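Local structure of putative carboxylesterase (Lactobacillus plantarum WCFS1, 3BJR) at residues A[33-39]-A[81-87]; A[96-101]-A[174-178]; A[141-145]-A[157-162]; A[168-172]-A[248-252]. The protein probably hydrolyses carboxylic esters, as a putative carboxylesterase built on the alpha/beta-hydrolase fold. All blocks are in the same frame, centred on the assembly; numbering follows the deposited sequence.

Contact 1: A[33-39]-A[81-87]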
# COMPACT_ATOMS: atom_id res chain seq x y z
N GLN A 33 17.13 6.33 -26.59
CA GLN A 33 17.50 5.04 -27.06
C GLN A 33 16.82 4.00 -26.23
O GLN A 33 16.31 4.26 -25.12
CB GLN A 33 19.01 4.86 -27.04
CG GLN A 33 19.68 5.87 -27.93
CD GLN A 33 21.08 5.52 -28.24
OE1 GLN A 33 21.81 5.03 -27.39
NE2 GLN A 33 21.49 5.78 -29.47
N LEU A 34 16.69 2.84 -26.85
CA LEU A 34 16.10 1.69 -26.21
C LEU A 34 17.05 0.50 -26.23
O LEU A 34 17.73 0.25 -27.23
CB LEU A 34 14.81 1.36 -26.94
CG LEU A 34 13.72 0.47 -26.40
CD1 LEU A 34 13.12 1.04 -25.13
CD2 LEU A 34 12.68 0.32 -27.54
N THR A 35 17.14 -0.20 -25.10
CA THR A 35 17.92 -1.42 -24.99
C THR A 35 16.94 -2.52 -24.65
O THR A 35 16.06 -2.31 -23.80
CB THR A 35 18.96 -1.31 -23.92
OG1 THR A 35 19.85 -0.26 -24.29
CG2 THR A 35 19.72 -2.66 -23.70
N GLY A 36 17.08 -3.67 -25.30
CA GLY A 36 16.16 -4.78 -25.06
C GLY A 36 16.87 -6.08 -24.77
O GLY A 36 17.96 -6.34 -25.28
N TYR A 37 16.25 -6.89 -23.94
CA TYR A 37 16.74 -8.22 -23.56
C TYR A 37 15.61 -9.19 -23.93
O TYR A 37 14.51 -9.18 -23.32
CB TYR A 37 17.04 -8.24 -22.05
CG TYR A 37 18.10 -7.25 -21.66
CD1 TYR A 37 19.44 -7.51 -21.91
CD2 TYR A 37 17.78 -6.05 -21.05
CE1 TYR A 37 20.41 -6.61 -21.55
CE2 TYR A 37 18.76 -5.13 -20.71
CZ TYR A 37 20.07 -5.42 -20.96
OH TYR A 37 21.06 -4.55 -20.63
N LEU A 38 15.88 -10.01 -24.94
CA LEU A 38 14.87 -10.89 -25.51
C LEU A 38 15.20 -12.35 -25.32
O LEU A 38 16.31 -12.75 -25.56
CB LEU A 38 14.70 -10.58 -27.01
CG LEU A 38 14.32 -9.16 -27.41
CD1 LEU A 38 14.24 -9.08 -28.92
CD2 LEU A 38 13.01 -8.77 -26.80
N HIS A 39 14.23 -13.14 -24.86
CA HIS A 39 14.45 -14.60 -24.70
C HIS A 39 14.55 -15.34 -26.05
O HIS A 39 13.63 -15.22 -26.88
CB HIS A 39 13.32 -15.18 -23.88
CG HIS A 39 13.28 -14.68 -22.47
ND1 HIS A 39 14.01 -15.26 -21.46
CD2 HIS A 39 12.63 -13.63 -21.91
CE1 HIS A 39 13.78 -14.62 -20.33
NE2 HIS A 39 12.96 -13.61 -20.58
N TYR A 81 9.50 -12.20 -18.99
CA TYR A 81 9.21 -11.00 -19.71
C TYR A 81 10.29 -10.72 -20.70
O TYR A 81 11.43 -11.08 -20.48
CB TYR A 81 9.11 -9.80 -18.75
CG TYR A 81 7.86 -9.83 -17.90
CD1 TYR A 81 7.79 -10.63 -16.77
CD2 TYR A 81 6.75 -9.08 -18.24
CE1 TYR A 81 6.64 -10.66 -16.00
CE2 TYR A 81 5.61 -9.13 -17.47
CZ TYR A 81 5.56 -9.94 -16.36
OH TYR A 81 4.44 -10.01 -15.56
N GLN A 82 9.92 -10.12 -21.82
CA GLN A 82 10.91 -9.52 -22.70
C GLN A 82 11.12 -8.20 -21.96
O GLN A 82 10.16 -7.55 -21.57
CB GLN A 82 10.38 -9.31 -24.12
CG GLN A 82 9.94 -10.58 -24.91
CD GLN A 82 11.04 -11.56 -25.25
OE1 GLN A 82 11.82 -11.91 -24.40
NE2 GLN A 82 11.09 -12.02 -26.50
N ALA A 83 12.36 -7.80 -21.71
CA ALA A 83 12.57 -6.59 -20.89
C ALA A 83 13.39 -5.54 -21.60
O ALA A 83 14.41 -5.86 -22.20
CB ALA A 83 13.23 -6.98 -19.60
N PHE A 84 12.93 -4.29 -21.56
CA PHE A 84 13.65 -3.19 -22.20
C PHE A 84 13.94 -2.09 -21.19
O PHE A 84 13.30 -2.01 -20.12
CB PHE A 84 12.79 -2.55 -23.29
CG PHE A 84 12.46 -3.45 -24.44
CD1 PHE A 84 11.52 -4.45 -24.31
CD2 PHE A 84 13.09 -3.28 -25.67
CE1 PHE A 84 11.24 -5.28 -25.39
CE2 PHE A 84 12.81 -4.09 -26.74
CZ PHE A 84 11.89 -5.09 -26.60
N TYR A 85 14.93 -1.25 -21.49
CA TYR A 85 15.10 -0.02 -20.71
C TYR A 85 15.23 1.15 -21.64
O TYR A 85 15.76 1.03 -22.73
CB TYR A 85 16.21 -0.09 -19.66
CG TYR A 85 17.63 -0.18 -20.09
CD1 TYR A 85 18.31 0.93 -20.52
CD2 TYR A 85 18.33 -1.35 -19.95
CE1 TYR A 85 19.63 0.89 -20.83
CE2 TYR A 85 19.70 -1.40 -20.27
CZ TYR A 85 20.33 -0.28 -20.71
OH TYR A 85 21.68 -0.33 -21.05
N LEU A 86 14.64 2.28 -21.21
CA LEU A 86 14.64 3.51 -21.99
C LEU A 86 15.61 4.54 -21.46
O LEU A 86 15.46 4.98 -20.34
CB LEU A 86 13.21 4.12 -21.99
CG LEU A 86 12.99 5.43 -22.77
CD1 LEU A 86 13.25 5.25 -24.28
CD2 LEU A 86 11.62 5.94 -22.47
N GLU A 87 16.60 4.91 -22.27
CA GLU A 87 17.45 6.05 -22.00
C GLU A 87 16.73 7.24 -22.67
O GLU A 87 16.82 7.45 -23.86
CB GLU A 87 18.85 5.85 -22.56
CG GLU A 87 19.60 4.72 -21.92
CD GLU A 87 21.00 4.58 -22.48
OE1 GLU A 87 21.80 5.48 -22.20
OE2 GLU A 87 21.29 3.58 -23.18
O HOH W 1 22.91 2.62 -25.69
O HOH W 2 19.23 2.14 -24.11
O HOH W 3 23.51 -2.31 -20.07
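Thr35 stands over one face of the Tyr85 ring, its CB 3.7 Å from the ring centroid and 13° off the normal. With chi1 at 68°, Tyr85 CG lies between its backbone N and carbonyl carbon, which turns the ring alongside Thr35. Tyr37 meets the same ring at its edge, OH lying 3.4 Å from Tyr85 CE2. Cutting Tyr85 back to an alanine would probably leave Thr35 without its aromatic floor and Tyr37 with a gap at its hydroxyl end.

The backbones form an antiparallel ladder, their axes 165° apart; it belongs to the antiparallel N-terminal part of an alpha/beta-hydrolase sheet, strand 33-38 lying between strands 21-26 and 82-87. On the sheet face opposite Thr35 and Tyr85, Phe84 CD2 approaches Gly36 CA to 3.5 Å, where a CB on Gly36 would collide with the ring, and Leu34 CG lies 3.9 Å from Phe84 CD2.

Packing is looser at the wet end. In the conformer modelled here, Gln33 OE1 and Glu87 OE2 may share a water, and a second water donates to Glu87 OE2 over 2.7 Å. At the other end His39 N donates to Gln82 OE1 over 2.7 Å, on a lone pair in the carbonyl plane.

Contact 2: A[96-101]-A[174-178]; sequences PLGLAP and PLLGF
Phe178 presents one ring face to the backbone of Gly98, whose CA lies over it toward the rim; the modelled separation is too short to be trusted, so the placement is only approximate. Pro96 comes to the same ring obliquely, its CG 3.9 Å from Phe178 CD2, and the two side chains run at about a right angle.

Across the backbone pairing, Leu176 and Pro101 lie alongside one another, pointing opposite ways. Leu176 CG is anti to the backbone N (chi1 -170°), a setting that brings CD1 to 3.7 Å from Pro101 CD and 3.4 Å from Gly98 O.

Between these two groups Gly98 and Gly177 make a single antiparallel, hydrogen-bonded bridge. Both bonds are weak: Gly177 N to Gly98 O spans 2.8 Å and Gly98 N to Gly177 O 3.2 Å. At its backbone angles Gly177 has no room for a CB beside the preceding carbonyl oxygen.

Gly98 is the second residue of a type II' turn from Leu97 to Ala100 that runs into helix 100-114, with Leu99 at the N-cap. This ties together the loops after strands 82-87 and 165-168, beyond the C-terminal ends of the parallel strands, where alpha/beta hydrolases carry their active-site loops.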
# COMPACT_ATOMS: atom_id res chain seq x y z
N PRO A 96 14.15 23.85 -22.17
CA PRO A 96 13.54 23.05 -21.09
C PRO A 96 13.25 21.62 -21.57
O PRO A 96 13.00 21.40 -22.76
CB PRO A 96 12.23 23.78 -20.79
CG PRO A 96 11.89 24.43 -22.09
CD PRO A 96 13.20 24.86 -22.69
N LEU A 97 13.31 20.67 -20.66
CA LEU A 97 13.11 19.28 -21.01
C LEU A 97 11.73 19.10 -21.67
O LEU A 97 11.57 18.34 -22.64
CB LEU A 97 13.24 18.40 -19.77
CG LEU A 97 13.45 16.92 -20.01
CD1 LEU A 97 14.54 16.64 -21.10
CD2 LEU A 97 13.78 16.27 -18.66
N GLY A 98 10.76 19.83 -21.14
CA GLY A 98 9.40 19.77 -21.61
C GLY A 98 8.83 18.45 -21.18
O GLY A 98 9.09 18.01 -20.07
N LEU A 99 8.05 17.84 -22.07
CA LEU A 99 7.52 16.48 -21.89
C LEU A 99 8.25 15.48 -22.80
O LEU A 99 7.73 14.40 -23.05
CB LEU A 99 6.00 16.43 -22.13
CG LEU A 99 5.20 16.47 -20.82
CD1 LEU A 99 5.48 17.74 -20.01
CD2 LEU A 99 3.71 16.30 -21.12
N ALA A 100 9.47 15.80 -23.24
CA ALA A 100 10.23 14.94 -24.13
C ALA A 100 10.35 13.50 -23.65
O ALA A 100 10.26 12.60 -24.46
CB ALA A 100 11.61 15.51 -24.42
N PRO A 101 10.61 13.25 -22.36
CA PRO A 101 10.68 11.86 -21.88
C PRO A 101 9.40 11.05 -21.94
O PRO A 101 9.47 9.83 -22.07
CB PRO A 101 11.11 12.03 -20.43
CG PRO A 101 11.85 13.32 -20.44
CD PRO A 101 10.98 14.17 -21.29
N PRO A 174 10.62 19.33 -10.74
CA PRO A 174 10.13 20.37 -11.59
C PRO A 174 10.93 20.53 -12.86
O PRO A 174 10.65 21.46 -13.62
CB PRO A 174 10.26 21.61 -10.73
CG PRO A 174 11.43 21.34 -9.87
CD PRO A 174 11.38 19.87 -9.60
N LEU A 175 11.90 19.64 -13.11
CA LEU A 175 12.71 19.74 -14.35
C LEU A 175 11.93 19.30 -15.57
O LEU A 175 12.16 19.80 -16.68
CB LEU A 175 14.03 18.96 -14.19
CG LEU A 175 14.91 19.61 -13.09
CD1 LEU A 175 15.93 18.64 -12.45
CD2 LEU A 175 15.55 20.92 -13.67
N LEU A 176 10.98 18.40 -15.35
CA LEU A 176 10.09 17.93 -16.37
C LEU A 176 8.99 19.02 -16.54
O LEU A 176 8.29 19.34 -15.57
CB LEU A 176 9.49 16.59 -15.94
CG LEU A 176 8.69 15.80 -16.96
CD1 LEU A 176 9.62 15.28 -18.05
CD2 LEU A 176 7.91 14.66 -16.30
N GLY A 177 8.86 19.57 -17.76
CA GLY A 177 7.85 20.60 -18.08
C GLY A 177 8.42 21.88 -18.71
O GLY A 177 9.63 21.97 -18.99
N PHE A 178 7.53 22.85 -18.96
CA PHE A 178 7.89 24.18 -19.51
C PHE A 178 7.68 25.27 -18.44
O PHE A 178 7.68 26.48 -18.72
CB PHE A 178 7.07 24.47 -20.78
CG PHE A 178 7.32 23.49 -21.93
CD1 PHE A 178 6.73 22.22 -21.93
CD2 PHE A 178 8.12 23.84 -23.01
CE1 PHE A 178 6.96 21.31 -22.99
CE2 PHE A 178 8.35 22.95 -24.08
CZ PHE A 178 7.77 21.69 -24.06
O HOH W 4 13.40 21.50 -17.91

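Contact 3: A[141-145]-A[157-162]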
# COMPACT_ATOMS: atom_id res chain seq x y z
N TYR A 141 2.46 9.35 -18.59
CA TYR A 141 2.18 8.57 -19.77
C TYR A 141 0.77 7.91 -19.65
O TYR A 141 -0.02 7.90 -20.60
CB TYR A 141 3.28 7.50 -20.00
CG TYR A 141 3.13 6.88 -21.34
CD1 TYR A 141 3.57 7.55 -22.49
CD2 TYR A 141 2.52 5.64 -21.50
CE1 TYR A 141 3.40 6.99 -23.76
CE2 TYR A 141 2.33 5.10 -22.75
CZ TYR A 141 2.76 5.78 -23.88
OH TYR A 141 2.60 5.21 -25.10
N ASN A 142 0.45 7.39 -18.46
CA ASN A 142 -0.81 6.73 -18.24
C ASN A 142 -1.97 7.70 -18.41
O ASN A 142 -3.07 7.29 -18.76
CB ASN A 142 -0.86 6.12 -16.83
CG ASN A 142 -1.88 5.00 -16.73
OD1 ASN A 142 -2.32 4.50 -17.75
ND2 ASN A 142 -2.22 4.59 -15.51
N ASP A 143 -1.71 8.97 -18.14
CA ASP A 143 -2.70 10.04 -18.26
C ASP A 143 -2.89 10.58 -19.67
O ASP A 143 -3.99 11.01 -20.02
CB ASP A 143 -2.27 11.26 -17.46
CG ASP A 143 -2.40 11.12 -15.92
OD1 ASP A 143 -2.66 10.02 -15.33
OD2 ASP A 143 -2.19 12.19 -15.30
N TYR A 144 -1.82 10.60 -20.46
CA TYR A 144 -1.82 11.28 -21.74
C TYR A 144 -1.55 10.45 -23.00
O TYR A 144 -1.48 11.02 -24.10
CB TYR A 144 -0.75 12.38 -21.70
CG TYR A 144 -1.03 13.52 -20.75
CD1 TYR A 144 -2.16 14.30 -20.89
CD2 TYR A 144 -0.12 13.87 -19.77
CE1 TYR A 144 -2.41 15.37 -20.04
CE2 TYR A 144 -0.36 14.94 -18.92
CZ TYR A 144 -1.50 15.68 -19.05
OH TYR A 144 -1.74 16.75 -18.22
N TRP A 145 -1.38 9.15 -22.87
CA TRP A 145 -1.10 8.31 -24.03
C TRP A 145 -2.10 8.44 -25.18
O TRP A 145 -1.68 8.53 -26.32
CB TRP A 145 -0.99 6.83 -23.65
CG TRP A 145 -2.21 6.19 -23.14
CD1 TRP A 145 -2.63 6.15 -21.85
CD2 TRP A 145 -3.19 5.45 -23.89
NE1 TRP A 145 -3.80 5.47 -21.75
CE2 TRP A 145 -4.15 5.00 -22.98
CE3 TRP A 145 -3.33 5.12 -25.23
CZ2 TRP A 145 -5.24 4.23 -23.37
CZ3 TRP A 145 -4.42 4.37 -25.61
CH2 TRP A 145 -5.36 3.94 -24.69
N PRO A 157 -3.85 6.39 -31.06
CA PRO A 157 -3.81 6.05 -29.66
C PRO A 157 -3.60 4.57 -29.30
O PRO A 157 -2.91 4.27 -28.34
CB PRO A 157 -5.19 6.50 -29.17
CG PRO A 157 -5.56 7.59 -30.01
CD PRO A 157 -5.03 7.22 -31.37
N ALA A 158 -4.22 3.67 -30.05
CA ALA A 158 -4.16 2.23 -29.78
C ALA A 158 -2.73 1.71 -29.77
O ALA A 158 -2.39 0.81 -28.99
CB ALA A 158 -5.00 1.50 -30.82
N MSE A 159 -1.88 2.33 -30.58
CA MSE A 159 -0.49 1.90 -30.70
C MSE A 159 0.36 2.31 -29.51
O MSE A 159 1.40 1.70 -29.25
CB MSE A 159 0.12 2.45 -32.01
CG MSE A 159 -0.43 1.75 -33.33
SE MSE A 159 0.10 -0.10 -33.40
CE MSE A 159 1.96 0.02 -33.83
N LEU A 160 -0.11 3.30 -28.76
CA LEU A 160 0.58 3.85 -27.60
C LEU A 160 0.04 3.32 -26.26
O LEU A 160 0.54 3.66 -25.18
CB LEU A 160 0.43 5.39 -27.63
CG LEU A 160 1.06 6.08 -28.83
CD1 LEU A 160 0.53 7.51 -28.95
CD2 LEU A 160 2.59 6.03 -28.83
N LYS A 161 -0.96 2.46 -26.32
CA LYS A 161 -1.59 2.02 -25.08
C LYS A 161 -0.66 1.31 -24.14
O LYS A 161 0.01 0.36 -24.55
CB LYS A 161 -2.82 1.14 -25.37
CG LYS A 161 -3.65 0.76 -24.13
CD LYS A 161 -4.92 0.08 -24.56
CE LYS A 161 -5.78 -0.32 -23.39
NZ LYS A 161 -7.02 -1.01 -23.86
N PRO A 162 -0.57 1.78 -22.86
CA PRO A 162 0.16 0.97 -21.89
C PRO A 162 -0.84 -0.03 -21.33
O PRO A 162 -1.85 0.35 -20.78
CB PRO A 162 0.58 1.96 -20.84
CG PRO A 162 -0.50 3.08 -20.87
CD PRO A 162 -1.06 3.05 -22.28
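Trp145 and Tyr141, on the helix that begins within the probable nucleophile elbow, pack against residues 157-162, the link from that helix to the next strand.

One face of the indole carries both Pro162 and Lys161: Pro162 CD sits 3.4 Å from the centroid of the Trp145 five-membered ring, only 8° off the normal, and Lys161 CA is 3.9 Å from the centroid of its six-membered ring. The aliphatic part of Lys161 continues alongside, CB lying 3.6 Å from Trp145 CZ3. At the indole edge, Pro157 O approaches CZ3 near the ring plane, and NE1 donates to Asp204 O, which helps to fix the ring's rotation. Losing the Trp145 indole to a valine would probably leave Pro162 and Lys161 over a gap and Asp204 O without this donor.

Tyr141 CG is anti to the backbone N (chi1 -169°), and the ring reaches across to Leu160. Its OH donates to Leu160 O over 2.6 Å, in the carbonyl plane and on a lone pair.

Helix 133-153 connects parallel strands 125-131 and 165-168, neighbours in the sheet, so the contact folds the return connection back onto the helix of a beta-alpha-beta crossover.

Contact 4: A[168-172]-A[248-252]; sequences GYPVI and HGLAL
The Tyr169 ring takes Ala251 on one face, its CB 3.6 Å above the plane and displaced toward the rim. The same face also receives Leu252 N, more distantly. The ring of Trp211 meets Tyr169 edge-to-face. At the far end of the tyrosine, OH bonds to His245 ND1 and, at 2.8 Å, to a water that leads on to Ala251 O; the water's second leg is modelled too short to carry weight.

His248 is approached differently. Tyr169 O lies at the edge of the imidazole, near its plane, 3.6 Å from CD2, and Tyr169 CB is 3.7 Å from the same carbon. Val171 reaches the ring obliquely, CG2 standing 3.6 Å from His248 CD2. A water in the imidazole plane lies 3.0 Å from His248 NE2 and donates to Pro170 O over 2.8 Å, so solvent completes a link that the direct approach does not make. NE2 also has a weak bond with Thr212 OG1.

Tyr169 has positive phi and psi (46° and 55°), the left-handed region, at the turn where the chain leaves strand 165-168. Its CG is anti to the carbonyl carbon, chi1 -49°, a setting that turns one ring face to Ala251 CB on the first turn of helix 248-257.

The backbone N of His248 donates to Asp216 OD2, and Val171 and Leu252 both touch Ser132 of the GxSxG pattern. These contacts alone establish no mechanism, but that pattern and the fold's Ser-Asp-His order make Ser132, Asp216 and His248 probable members of an alpha/beta-hydrolase catalytic triad.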
# COMPACT_ATOMS: atom_id res chain seq x y z
N GLY A 168 7.53 2.61 -9.23
CA GLY A 168 8.40 2.25 -8.08
C GLY A 168 9.17 3.47 -7.60
O GLY A 168 9.93 4.08 -8.35
N TYR A 169 8.96 3.82 -6.34
CA TYR A 169 9.54 5.01 -5.72
C TYR A 169 9.43 6.24 -6.59
O TYR A 169 10.41 6.91 -6.84
CB TYR A 169 11.00 4.75 -5.31
CG TYR A 169 11.14 3.46 -4.56
CD1 TYR A 169 10.66 3.34 -3.28
CD2 TYR A 169 11.70 2.33 -5.14
CE1 TYR A 169 10.73 2.14 -2.60
CE2 TYR A 169 11.80 1.12 -4.46
CZ TYR A 169 11.30 1.03 -3.18
OH TYR A 169 11.38 -0.16 -2.46
N PRO A 170 8.21 6.58 -7.01
CA PRO A 170 8.10 7.73 -7.89
C PRO A 170 8.54 9.02 -7.22
O PRO A 170 8.23 9.23 -6.07
CB PRO A 170 6.61 7.78 -8.25
CG PRO A 170 5.92 6.72 -7.46
CD PRO A 170 6.91 5.97 -6.69
N VAL A 171 9.21 9.88 -7.97
CA VAL A 171 9.71 11.16 -7.52
C VAL A 171 9.33 12.22 -8.55
O VAL A 171 9.60 12.06 -9.70
CB VAL A 171 11.28 11.14 -7.34
CG1 VAL A 171 11.88 12.57 -7.23
CG2 VAL A 171 11.66 10.26 -6.15
N ILE A 172 8.69 13.28 -8.11
CA ILE A 172 8.35 14.43 -8.97
C ILE A 172 9.42 15.51 -8.91
O ILE A 172 9.79 15.94 -7.87
CB ILE A 172 7.04 15.05 -8.51
CG1 ILE A 172 5.92 14.03 -8.64
CG2 ILE A 172 6.76 16.33 -9.33
CD1 ILE A 172 4.65 14.56 -8.12
N HIS A 248 14.40 7.45 -0.44
CA HIS A 248 14.19 7.04 -1.84
C HIS A 248 15.47 6.48 -2.50
O HIS A 248 15.43 5.44 -3.14
CB HIS A 248 13.60 8.18 -2.69
CG HIS A 248 12.11 8.32 -2.60
ND1 HIS A 248 11.48 8.92 -1.53
CD2 HIS A 248 11.12 7.96 -3.45
CE1 HIS A 248 10.17 8.90 -1.72
NE2 HIS A 248 9.92 8.32 -2.88
N GLY A 249 16.59 7.16 -2.32
CA GLY A 249 17.89 6.73 -2.88
C GLY A 249 18.36 5.36 -2.44
O GLY A 249 18.74 4.57 -3.29
N LEU A 250 18.36 5.10 -1.13
CA LEU A 250 18.69 3.80 -0.58
C LEU A 250 17.67 2.74 -1.04
O LEU A 250 18.05 1.64 -1.42
CB LEU A 250 18.70 3.85 0.96
CG LEU A 250 18.93 2.55 1.77
CD1 LEU A 250 20.42 2.08 1.60
CD2 LEU A 250 18.49 2.64 3.29
N ALA A 251 16.38 3.08 -0.96
CA ALA A 251 15.27 2.20 -1.36
C ALA A 251 15.40 1.71 -2.82
O ALA A 251 15.28 0.51 -3.10
CB ALA A 251 13.91 2.92 -1.14
N LEU A 252 15.68 2.61 -3.75
CA LEU A 252 15.82 2.21 -5.13
C LEU A 252 17.15 1.46 -5.34
O LEU A 252 17.20 0.54 -6.14
CB LEU A 252 15.65 3.44 -6.07
CG LEU A 252 15.64 3.20 -7.60
CD1 LEU A 252 14.81 1.98 -8.04
CD2 LEU A 252 15.18 4.47 -8.31
O HOH W 5 13.97 -1.09 -1.86
O HOH W 6 7.02 8.35 -3.74

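Contact 4 lies beside the probable active site, Val171 and Leu252 touching Ser132 of the likely nucleophile elbow. Contact 2 adjoins it in sequence, although the centres are about 19 Å apart, and the two cross along the chain, their segments alternating. Contact 3 is nested within the loop closed by contact 2, their nearest atoms about 5 Å apart; it packs helix 133-153, which begins within the probable elbow. Contacts 3 and 4 stand on opposite sides of the chain's centre, about 24 Å between centres. Contact 1 belongs to the antiparallel end of the sheet, about 21 Å from contact 4 between centres.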